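Local coordinates for protein glcnac-alpha-1,4-gal-releasing endo-beta-galactosidase (Clostridium perfringens, PDB 1UPS) that probably hydrolyses internal beta-galactosidic bonds in glycans, releasing GlcNAc-alpha-1,4-Gal, as a calcium-binding endo-beta-galactosidase of glycoside hydrolase family 16, at residues A135-T140 with K267-D272; H145-M150 with I249-T254; E76-D81 with R94-M99; A17-A22 with T211-I216. All blocks are in the same frame, centred on the assembly; numbering follows the deposited sequence.

How the contacts relate
All four contacts lie in the glycoside hydrolase family 16 part of the chain, a sandwich of two antiparallel sheets. Contact 1 pairs strands 129-136 and 267-279 in one sheet, and contact 2 pairs strands 145-152 and 246-254 in the other, their centres about 11 Å apart. Contact 3 crosses between the sheets, joining strands 73-78 and 94-99, while contact 4 ties the N-terminal segment 17-22 to the start of strand 215-221, beside strand 129-136. Contacts 3 and 4 are farthest apart, about 23 Å between centres. Along the chain the segments run 17-22, 76-81, 94-99, 135-140, 145-150, 211-216, 249-254 and 267-272, so distant stretches build each sheet.

Contact 1 of 4, residues A135-T140 with K267-D272; sequences AKLSNT and KEWAID. With CA (calcium ion), chain C.
Antiparallel strand pairing in one sheet of the sandwich joins A135 and K136 to A270 and I271, at the end of strand 129-136. K136 and A270 form a hydrogen-bonded pair: K136 N reaches A270 O at 2.9 Å in the plane of that carbonyl, and A270 N returns a bond of 3.0 Å to K136 O. A135 and I271 form the adjoining non-hydrogen-bonded pair. A135, with only a methyl group, lets the indole come close, its CB 4.1 Å from W269 CZ3.

W269 turns toward the interior with CG wedged between the backbone N and carbonyl carbon (chi1 68°). Beside it runs L137, pointing the same way, with CD2 3.7 Å from W269 CE3, while I271 CD1 lies over one face of the indole, toward its rim. The indole N-H is satisfied by E76, whose OE2 accepts from W269 NE1.

Beyond K136 the first segment leaves the strand, and water takes over from direct pairing: one water accepts from N139 N and lies within hydrogen-bonding distance of E268 O, to which it can donate. In the same departing segment S138 OG and T140 OG1 are hydrogen-bonded to each other at 2.9 Å, and T140 CG2 packs crosswise on K267.

At the other end D272 grips the calcium ion twice, through its backbone O and through OD2, each at 2.4 Å. Two waters and the carbonyl oxygens of E37 and G72 also bind it, and R134 forms a salt bridge with D272 OD1. Oxygen ligands gathered from separate parts of the chain, one of them at a strand residue, are characteristic of a structural calcium site on a beta-sandwich.

Contact 2 of 4, residues H145-M150 with I249-T254; sequences HQAWWM and ILNIYT
The indole of W149 lies across I249 and reaches toward N251 and Y253 on the neighbouring antiparallel strand. From CB the ring leans over the facing strand, CG sitting between the backbone N and carbonyl carbon (chi1 47°). CD1 comes first, 3.5 Å from I249 O. Next, NE1 donates to N251 OD1 at 2.8 Å; the acceptor lies in the indole plane, although the N-H arrives from above the amide plane of N251. CE2 rests near I249 CG2. At the outer rim CZ2 meets Y253 OH at 3.4 Å, and I249 CD1 stands over the six-membered ring in a CH-pi contact, 3.6 Å from its centroid.

N251 suits its place because its amide serves two aromatic residues: OD1 accepts from the indole, and ND2 donates to Y253 OH at 3.0 Å. Y253 OH also bonds to Y52. Farther along, the rings of H145 and Y253 are only 11° from parallel yet strongly offset, with little overlap and centroids 4.3 Å distant, while H145 ND1 is held by S258. On the face turned to the other sheet, W148 CD1 packs on L250 CD2.

Six backbone hydrogen bonds hold the strands in register. The chain from W149 NE1 through the N251 amide to Y253 OH restrains the indole and the phenol, consistent with the concave sheet that carries the sugar-binding cleft in family 16 enzymes.

Contact 3 of 4, residues E76-D81 with R94-M99; sequences EYITED and RSSAIM
S96 and Y77 meet through a hydroxyl: S96 OG donates to Y77 O at 2.7 Å, coming from above the carbonyl plane. A short serine fits here because its OG, beside its own backbone N (chi1 -78°), can reach a main-chain oxygen across a gap that backbone pairing does not bridge. Next to it I78 crosses R94, CG2 lying 4.1 Å from R94 CB, and CD1 of I78 approaches R94 O. The long arm of R94 bends at chi3 (-85°), so that NH2 bonds E80 O at 3.1 Å. That oxygen sits in the guanidinium plane but receives the donor from well above its carbonyl plane. A water joins the same pair, accepting from R94 NH1 and donating to E80 O, each at 2.9 Å.

These strands belong to different sheets of the family 16 beta-sandwich: 73-78 pairs with 267-279, whereas 94-99 is an outermost strand of the sheet containing 246-254. Their short axes run antiparallel at 162°, 6.3 Å apart, and side chains provide the link between the layers. E76 extends into this interface, its OE1 3.6 Å from I98 CG1, while its other oxygen is taken up by W269.

A second shell sets the polar groups. D255 forms a salt bridge with R94 NH1, and Q82 O takes another bond from NH2. S96 OG is also bonded by N66 N and Q82 NE2, while T79 OG1 donates to D81 OD1 within the turn that presents E80 O.

Contact 4 of 4, residues A17-A22 with T211-I216; sequences AKDFPA and TSEYHI
With chi1 at -68°, D19 swings its carboxylate alongside Y214, where OD1 accepts from Y214 N at 2.9 Å, while F20, its CG opposite the backbone N (chi1 -165°), sends its ring to I216. The Y214 N-H reaches OD1 from above the carboxylate plane, 48° out of it. A second bond, F20 N to Y214 O at 2.9 Å, locks the two segments side by side. A short aspartate suits the first role, since its OD1 can reach a main-chain N-H of the facing segment while the backbone N of the next residue bonds the carbonyl of the same tyrosine. I216 CD1 lies at the edge of the F20 ring, 3.7 Å from F20 CD1, and also approaches P21 O.

K18 lays its aliphatic CB 3.4 Å from E213 OE1. The other oxygen, OE2, uses its anti lone pair to accept from H215 NE2 at 2.7 Å, in the imidazole plane. D231 bonds H215 ND1, so acceptors hold the ring from two nitrogens and would probably favour a positive charge.

Around this N-terminal segment, F20 O bonds R134 of strand 129-136, H215 pairs by backbone with A135 of that strand, and Y214 packs against A270 and D272 of strand 267-279, its OH bonded to S73 of strand 73-78.

Contact 1 of 4, residues A135-T140 with K267-D272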
# COMPACT_ATOMS: atom_id res chain seq x y z
N ALA A 135 -11.38 3.58 10.25
CA ALA A 135 -10.80 4.61 11.09
C ALA A 135 -11.28 5.99 10.70
O ALA A 135 -11.63 6.22 9.54
CB ALA A 135 -9.22 4.55 11.00
N LYS A 136 -11.28 6.91 11.67
CA LYS A 136 -11.56 8.33 11.46
C LYS A 136 -10.31 9.07 11.93
O LYS A 136 -9.87 8.92 13.08
CB LYS A 136 -12.78 8.76 12.27
CG LYS A 136 -13.03 10.27 12.25
CD LYS A 136 -14.45 10.64 12.65
CE LYS A 136 -14.80 10.33 14.08
NZ LYS A 136 -16.31 10.55 14.25
N LEU A 137 -9.73 9.87 11.02
CA LEU A 137 -8.40 10.46 11.26
C LEU A 137 -8.49 11.74 12.09
O LEU A 137 -9.58 12.31 12.27
CB LEU A 137 -7.70 10.75 9.93
CG LEU A 137 -7.60 9.58 8.93
CD1 LEU A 137 -6.67 9.95 7.78
CD2 LEU A 137 -7.12 8.31 9.58
N SER A 138 -7.34 12.18 12.61
CA SER A 138 -7.30 13.39 13.42
C SER A 138 -7.88 14.59 12.70
O SER A 138 -7.60 14.80 11.53
CB SER A 138 -5.85 13.73 13.79
OG SER A 138 -5.82 14.93 14.58
N ASN A 139 -8.69 15.39 13.41
CA ASN A 139 -9.20 16.65 12.86
C ASN A 139 -8.48 17.89 13.42
O ASN A 139 -8.95 19.02 13.25
CB ASN A 139 -10.74 16.76 13.06
CG ASN A 139 -11.13 16.98 14.52
OD1 ASN A 139 -10.29 17.07 15.42
ND2 ASN A 139 -12.46 17.10 14.76
N THR A 140 -7.34 17.69 14.09
CA THR A 140 -6.64 18.82 14.75
C THR A 140 -5.99 19.78 13.77
O THR A 140 -5.78 20.96 14.10
CB THR A 140 -5.53 18.34 15.71
OG1 THR A 140 -4.57 17.53 14.99
CG2 THR A 140 -6.08 17.44 16.81
N LYS A 267 -3.95 15.49 20.33
CA LYS A 267 -3.86 14.89 18.99
C LYS A 267 -4.45 13.50 19.13
O LYS A 267 -3.95 12.68 19.92
CB LYS A 267 -2.41 14.82 18.49
CG LYS A 267 -1.54 16.06 18.73
CD LYS A 267 -2.16 17.34 18.13
CE LYS A 267 -1.23 18.53 18.45
NZ LYS A 267 -1.80 19.85 18.00
N GLU A 268 -5.51 13.21 18.38
CA GLU A 268 -6.16 11.93 18.53
C GLU A 268 -6.82 11.46 17.25
O GLU A 268 -7.25 12.27 16.43
CB GLU A 268 -7.19 11.98 19.67
CG GLU A 268 -8.25 13.06 19.58
CD GLU A 268 -9.11 13.11 20.85
OE1 GLU A 268 -10.32 13.37 20.77
OE2 GLU A 268 -8.57 12.88 21.96
N TRP A 269 -6.88 10.14 17.12
CA TRP A 269 -7.69 9.50 16.07
C TRP A 269 -8.43 8.31 16.61
O TRP A 269 -8.21 7.91 17.77
CB TRP A 269 -6.85 9.11 14.84
CG TRP A 269 -5.81 7.98 15.01
CD1 TRP A 269 -4.96 7.75 16.07
CD2 TRP A 269 -5.49 7.00 14.03
NE1 TRP A 269 -4.15 6.66 15.81
CE2 TRP A 269 -4.45 6.19 14.56
CE3 TRP A 269 -5.99 6.71 12.75
CZ2 TRP A 269 -3.90 5.12 13.84
CZ3 TRP A 269 -5.44 5.64 12.04
CH2 TRP A 269 -4.40 4.86 12.58
N ALA A 270 -9.31 7.73 15.79
CA ALA A 270 -10.20 6.69 16.28
C ALA A 270 -10.18 5.49 15.35
O ALA A 270 -10.36 5.66 14.14
CB ALA A 270 -11.65 7.23 16.43
N ILE A 271 -9.94 4.31 15.91
CA ILE A 271 -9.95 3.08 15.11
C ILE A 271 -11.09 2.17 15.57
O ILE A 271 -11.08 1.69 16.70
CB ILE A 271 -8.60 2.35 15.21
CG1 ILE A 271 -7.44 3.31 14.88
CG2 ILE A 271 -8.56 1.14 14.25
CD1 ILE A 271 -6.25 3.12 15.79
N ASP A 272 -12.04 1.89 14.67
CA ASP A 272 -13.23 1.10 15.00
C ASP A 272 -12.88 -0.38 15.15
O ASP A 272 -13.36 -1.06 16.08
CB ASP A 272 -14.31 1.33 13.93
CG ASP A 272 -15.57 0.52 14.17
OD1 ASP A 272 -16.29 0.29 13.17
OD2 ASP A 272 -15.92 0.11 15.30
CA CA C . -15.45 -1.27 17.18
O HOH W 1 -9.08 14.44 16.16
O HOH W 2 -10.18 15.56 18.34
O HOH W 3 -17.87 -0.68 17.12
O HOH W 4 -16.23 -3.00 15.74

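Contact 2 of 4, residues H145-M150 with I249-T254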
# COMPACT_ATOMS: atom_id res chain seq x y z
N HIS A 145 0.99 13.29 12.42
CA HIS A 145 0.37 12.28 11.55
C HIS A 145 -0.07 11.10 12.38
O HIS A 145 0.33 10.97 13.53
CB HIS A 145 1.32 11.85 10.40
CG HIS A 145 2.49 11.00 10.81
ND1 HIS A 145 3.65 11.53 11.36
CD2 HIS A 145 2.72 9.67 10.66
CE1 HIS A 145 4.53 10.55 11.55
NE2 HIS A 145 3.98 9.41 11.13
N GLN A 146 -0.90 10.24 11.79
CA GLN A 146 -1.21 8.95 12.41
C GLN A 146 -0.66 7.88 11.49
O GLN A 146 -0.38 8.15 10.32
CB GLN A 146 -2.72 8.78 12.60
CG GLN A 146 -3.56 9.03 11.33
CD GLN A 146 -4.27 10.38 11.38
OE1 GLN A 146 -5.03 10.64 12.31
NE2 GLN A 146 -3.99 11.25 10.40
N ALA A 147 -0.49 6.66 12.01
CA ALA A 147 0.10 5.60 11.20
C ALA A 147 -0.41 4.21 11.56
O ALA A 147 -0.57 3.87 12.74
CB ALA A 147 1.63 5.65 11.29
N TRP A 148 -0.67 3.43 10.51
CA TRP A 148 -0.91 2.00 10.63
C TRP A 148 0.18 1.40 9.77
O TRP A 148 0.25 1.67 8.56
CB TRP A 148 -2.27 1.64 10.05
CG TRP A 148 -2.54 0.16 9.93
CD1 TRP A 148 -2.02 -0.87 10.69
CD2 TRP A 148 -3.44 -0.45 9.00
NE1 TRP A 148 -2.52 -2.08 10.24
CE2 TRP A 148 -3.42 -1.85 9.23
CE3 TRP A 148 -4.27 0.04 7.99
CZ2 TRP A 148 -4.17 -2.76 8.47
CZ3 TRP A 148 -5.03 -0.86 7.23
CH2 TRP A 148 -4.96 -2.24 7.47
N TRP A 149 1.08 0.65 10.40
CA TRP A 149 2.23 0.14 9.66
C TRP A 149 2.69 -1.22 10.16
O TRP A 149 2.31 -1.66 11.25
CB TRP A 149 3.41 1.15 9.68
CG TRP A 149 3.80 1.76 11.02
CD1 TRP A 149 3.00 2.50 11.88
CD2 TRP A 149 5.12 1.79 11.59
NE1 TRP A 149 3.76 2.95 12.94
CE2 TRP A 149 5.06 2.54 12.78
CE3 TRP A 149 6.36 1.24 11.19
CZ2 TRP A 149 6.19 2.74 13.62
CZ3 TRP A 149 7.49 1.46 12.02
CH2 TRP A 149 7.38 2.20 13.22
N MET A 150 3.50 -1.89 9.34
CA MET A 150 3.96 -3.23 9.66
C MET A 150 5.46 -3.28 9.43
O MET A 150 5.97 -2.58 8.56
CB MET A 150 3.25 -4.27 8.77
CG MET A 150 1.71 -4.24 9.00
SD MET A 150 0.83 -5.45 7.96
CE MET A 150 1.41 -6.95 8.76
N ILE A 249 1.99 -2.03 14.04
CA ILE A 249 1.99 -0.88 14.95
C ILE A 249 0.86 0.05 14.55
O ILE A 249 0.66 0.32 13.36
CB ILE A 249 3.36 -0.11 14.85
CG1 ILE A 249 4.54 -1.08 15.13
CG2 ILE A 249 3.33 1.15 15.77
CD1 ILE A 249 5.93 -0.43 14.99
N LEU A 250 0.11 0.55 15.54
CA LEU A 250 -0.89 1.57 15.32
C LEU A 250 -0.54 2.73 16.25
O LEU A 250 -0.47 2.55 17.46
CB LEU A 250 -2.30 1.04 15.65
CG LEU A 250 -2.93 0.13 14.60
CD1 LEU A 250 -4.08 -0.73 15.24
CD2 LEU A 250 -3.44 0.94 13.43
N ASN A 251 -0.29 3.90 15.68
CA ASN A 251 0.18 5.02 16.49
C ASN A 251 -0.12 6.40 15.91
O ASN A 251 -0.65 6.53 14.80
CB ASN A 251 1.67 4.81 16.95
CG ASN A 251 2.70 4.91 15.83
OD1 ASN A 251 2.39 4.73 14.66
ND2 ASN A 251 3.96 5.17 16.21
N ILE A 252 0.17 7.42 16.71
CA ILE A 252 -0.05 8.79 16.32
C ILE A 252 1.14 9.61 16.82
O ILE A 252 1.73 9.27 17.82
CB ILE A 252 -1.41 9.30 16.89
CG1 ILE A 252 -1.71 10.72 16.38
CG2 ILE A 252 -1.47 9.16 18.45
CD1 ILE A 252 -3.22 11.14 16.55
N TYR A 253 1.50 10.65 16.07
CA TYR A 253 2.72 11.41 16.34
C TYR A 253 2.45 12.90 16.30
O TYR A 253 1.54 13.37 15.57
CB TYR A 253 3.70 11.21 15.20
CG TYR A 253 4.27 9.85 14.98
CD1 TYR A 253 3.56 8.89 14.27
CD2 TYR A 253 5.57 9.54 15.44
CE1 TYR A 253 4.14 7.62 14.01
CE2 TYR A 253 6.14 8.28 15.20
CZ TYR A 253 5.40 7.33 14.48
OH TYR A 253 5.94 6.08 14.22
N THR A 254 3.26 13.65 17.03
CA THR A 254 3.47 15.06 16.69
C THR A 254 4.91 15.47 17.02
O THR A 254 5.62 14.71 17.68
CB THR A 254 2.39 15.98 17.33
OG1 THR A 254 2.47 17.30 16.73
CG2 THR A 254 2.67 16.20 18.84

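Contact 3 of 4, residues E76-D81 with R94-M99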
# COMPACT_ATOMS: atom_id res chain seq x y z
N GLU A 76 -6.35 6.57 20.40
CA GLU A 76 -4.98 6.91 20.82
C GLU A 76 -4.86 8.42 20.83
O GLU A 76 -5.33 9.06 19.90
CB GLU A 76 -3.99 6.35 19.79
CG GLU A 76 -4.00 4.83 19.76
CD GLU A 76 -2.96 4.27 18.79
OE1 GLU A 76 -2.36 3.21 19.11
OE2 GLU A 76 -2.76 4.88 17.72
N TYR A 77 -4.22 8.98 21.85
CA TYR A 77 -4.08 10.43 21.92
C TYR A 77 -2.76 10.85 22.53
O TYR A 77 -2.14 10.10 23.30
CB TYR A 77 -5.27 11.07 22.67
CG TYR A 77 -5.46 10.69 24.14
CD1 TYR A 77 -6.32 9.65 24.51
CD2 TYR A 77 -4.81 11.41 25.15
CE1 TYR A 77 -6.52 9.33 25.89
CE2 TYR A 77 -5.00 11.09 26.51
CZ TYR A 77 -5.86 10.07 26.87
OH TYR A 77 -6.03 9.77 28.22
N ILE A 78 -2.34 12.06 22.16
CA ILE A 78 -1.18 12.71 22.75
C ILE A 78 -1.68 13.96 23.47
O ILE A 78 -2.33 14.81 22.85
CB ILE A 78 -0.19 13.14 21.66
CG1 ILE A 78 0.20 11.94 20.77
CG2 ILE A 78 1.07 13.80 22.32
CD1 ILE A 78 1.03 12.35 19.49
N THR A 79 -1.36 14.09 24.75
CA THR A 79 -1.72 15.31 25.47
C THR A 79 -0.69 16.41 25.29
O THR A 79 0.48 16.14 24.93
CB THR A 79 -1.88 15.06 26.97
OG1 THR A 79 -0.66 14.53 27.49
CG2 THR A 79 -2.93 13.96 27.23
N GLU A 80 -1.12 17.64 25.58
CA GLU A 80 -0.26 18.81 25.45
C GLU A 80 0.98 18.70 26.34
O GLU A 80 2.04 19.23 25.99
CB GLU A 80 -1.04 20.08 25.79
CG GLU A 80 -0.30 21.37 25.43
CD GLU A 80 -1.13 22.63 25.62
OE1 GLU A 80 -2.38 22.56 25.76
OE2 GLU A 80 -0.51 23.72 25.63
N ASP A 81 0.85 18.03 27.49
CA ASP A 81 1.97 17.86 28.42
C ASP A 81 2.66 16.49 28.33
O ASP A 81 3.49 16.14 29.19
CB ASP A 81 1.54 18.20 29.86
CG ASP A 81 0.37 17.34 30.37
OD1 ASP A 81 -0.22 16.54 29.59
OD2 ASP A 81 -0.03 17.41 31.54
N ARG A 94 6.90 13.05 19.97
CA ARG A 94 5.94 12.44 20.87
C ARG A 94 5.10 11.46 20.09
O ARG A 94 4.78 11.72 18.93
CB ARG A 94 5.10 13.52 21.51
CG ARG A 94 6.02 14.40 22.41
CD ARG A 94 5.31 15.43 23.16
NE ARG A 94 5.09 16.66 22.41
CZ ARG A 94 4.41 17.67 22.93
NH1 ARG A 94 4.22 18.79 22.25
NH2 ARG A 94 3.93 17.55 24.16
N SER A 95 4.75 10.34 20.71
CA SER A 95 3.91 9.34 20.03
C SER A 95 3.17 8.51 21.06
O SER A 95 3.73 8.20 22.11
CB SER A 95 4.75 8.43 19.10
OG SER A 95 3.94 7.43 18.45
N SER A 96 1.92 8.15 20.75
CA SER A 96 1.19 7.16 21.52
C SER A 96 0.97 5.95 20.61
O SER A 96 0.27 6.05 19.59
CB SER A 96 -0.16 7.70 21.99
OG SER A 96 0.01 8.56 23.11
N ALA A 97 1.52 4.81 21.00
CA ALA A 97 1.50 3.62 20.12
C ALA A 97 1.03 2.33 20.82
O ALA A 97 1.29 2.13 22.02
CB ALA A 97 2.92 3.38 19.54
N ILE A 98 0.39 1.45 20.05
CA ILE A 98 0.27 0.06 20.45
C ILE A 98 0.96 -0.81 19.41
O ILE A 98 1.06 -0.41 18.23
CB ILE A 98 -1.20 -0.38 20.71
CG1 ILE A 98 -2.05 -0.34 19.41
CG2 ILE A 98 -1.82 0.49 21.81
CD1 ILE A 98 -3.41 -1.05 19.53
N MET A 99 1.47 -1.97 19.83
CA MET A 99 2.14 -2.87 18.89
C MET A 99 1.68 -4.29 19.13
O MET A 99 1.38 -4.64 20.25
CB MET A 99 3.66 -2.83 19.07
CG MET A 99 4.27 -1.42 19.15
SD MET A 99 6.04 -1.42 18.82
CE MET A 99 6.63 -2.54 20.18
O HOH W 5 2.99 20.92 23.87

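Contact 4 of 4, residues A17-A22 with T211-I216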
# COMPACT_ATOMS: atom_id res chain seq x y z
N ALA A 17 -24.21 10.06 9.03
CA ALA A 17 -24.68 9.33 7.81
C ALA A 17 -23.60 9.30 6.71
O ALA A 17 -23.75 8.61 5.70
CB ALA A 17 -25.98 9.97 7.28
N LYS A 18 -22.51 10.05 6.93
CA LYS A 18 -21.45 10.17 5.93
C LYS A 18 -20.29 9.21 6.21
O LYS A 18 -19.36 9.14 5.41
CB LYS A 18 -20.95 11.61 5.83
CG LYS A 18 -21.90 12.53 5.03
CD LYS A 18 -21.45 13.98 5.13
CE LYS A 18 -22.47 14.92 4.49
NZ LYS A 18 -21.88 16.28 4.30
N ASP A 19 -20.35 8.47 7.31
CA ASP A 19 -19.37 7.39 7.55
C ASP A 19 -19.57 6.32 6.48
O ASP A 19 -20.72 6.06 6.07
CB ASP A 19 -19.60 6.73 8.91
CG ASP A 19 -19.29 7.64 10.08
OD1 ASP A 19 -18.43 8.53 9.94
OD2 ASP A 19 -19.87 7.53 11.18
N PHE A 20 -18.48 5.69 6.04
CA PHE A 20 -18.61 4.51 5.21
C PHE A 20 -18.99 3.32 6.11
O PHE A 20 -18.37 3.13 7.15
CB PHE A 20 -17.30 4.22 4.44
CG PHE A 20 -17.48 3.23 3.32
CD1 PHE A 20 -17.16 1.89 3.50
CD2 PHE A 20 -17.98 3.64 2.08
CE1 PHE A 20 -17.34 0.96 2.46
CE2 PHE A 20 -18.16 2.72 1.04
CZ PHE A 20 -17.85 1.38 1.22
N PRO A 21 -19.99 2.54 5.73
CA PRO A 21 -20.47 1.45 6.60
C PRO A 21 -19.39 0.42 6.91
O PRO A 21 -18.63 0.07 6.04
CB PRO A 21 -21.60 0.78 5.78
CG PRO A 21 -21.51 1.34 4.41
CD PRO A 21 -20.73 2.62 4.46
N ALA A 22 -19.36 -0.07 8.14
CA ALA A 22 -18.46 -1.16 8.49
C ALA A 22 -18.69 -2.39 7.58
O ALA A 22 -19.86 -2.76 7.27
CB ALA A 22 -18.66 -1.53 9.95
N THR A 211 -11.05 13.08 7.81
CA THR A 211 -10.87 13.64 9.17
C THR A 211 -12.17 13.92 9.93
O THR A 211 -12.14 14.32 11.10
CB THR A 211 -9.99 14.91 9.17
OG1 THR A 211 -10.67 15.99 8.47
CG2 THR A 211 -8.69 14.69 8.38
N SER A 212 -13.32 13.68 9.28
CA SER A 212 -14.61 13.84 9.96
C SER A 212 -15.51 12.60 9.87
O SER A 212 -16.64 12.59 10.42
CB SER A 212 -15.37 15.06 9.42
OG SER A 212 -15.82 14.83 8.10
N GLU A 213 -15.03 11.58 9.17
CA GLU A 213 -15.81 10.36 8.87
C GLU A 213 -14.97 9.09 9.06
O GLU A 213 -13.76 9.10 8.85
CB GLU A 213 -16.27 10.41 7.40
CG GLU A 213 -17.16 11.60 7.07
CD GLU A 213 -17.23 11.91 5.58
OE1 GLU A 213 -17.91 12.90 5.24
OE2 GLU A 213 -16.62 11.19 4.75
N TYR A 214 -15.63 7.99 9.40
CA TYR A 214 -14.96 6.69 9.34
C TYR A 214 -14.88 6.25 7.89
O TYR A 214 -15.89 6.33 7.15
CB TYR A 214 -15.73 5.64 10.13
CG TYR A 214 -15.52 5.76 11.61
CD1 TYR A 214 -14.40 5.17 12.22
CD2 TYR A 214 -16.40 6.50 12.39
CE1 TYR A 214 -14.21 5.27 13.63
CE2 TYR A 214 -16.22 6.62 13.77
CZ TYR A 214 -15.11 6.02 14.38
OH TYR A 214 -14.95 6.16 15.75
N HIS A 215 -13.69 5.78 7.49
CA HIS A 215 -13.49 5.14 6.19
C HIS A 215 -12.71 3.85 6.37
O HIS A 215 -12.14 3.61 7.44
CB HIS A 215 -12.82 6.09 5.20
CG HIS A 215 -13.74 7.20 4.80
ND1 HIS A 215 -14.62 7.08 3.74
CD2 HIS A 215 -14.00 8.40 5.38
CE1 HIS A 215 -15.34 8.19 3.66
NE2 HIS A 215 -14.99 9.00 4.64
N ILE A 216 -12.74 2.99 5.36
CA ILE A 216 -12.09 1.69 5.44
C ILE A 216 -10.80 1.74 4.63
O ILE A 216 -10.80 2.13 3.46
CB ILE A 216 -13.07 0.54 4.95
CG1 ILE A 216 -14.32 0.48 5.85
CG2 ILE A 216 -12.37 -0.80 4.99
CD1 ILE A 216 -15.34 -0.62 5.47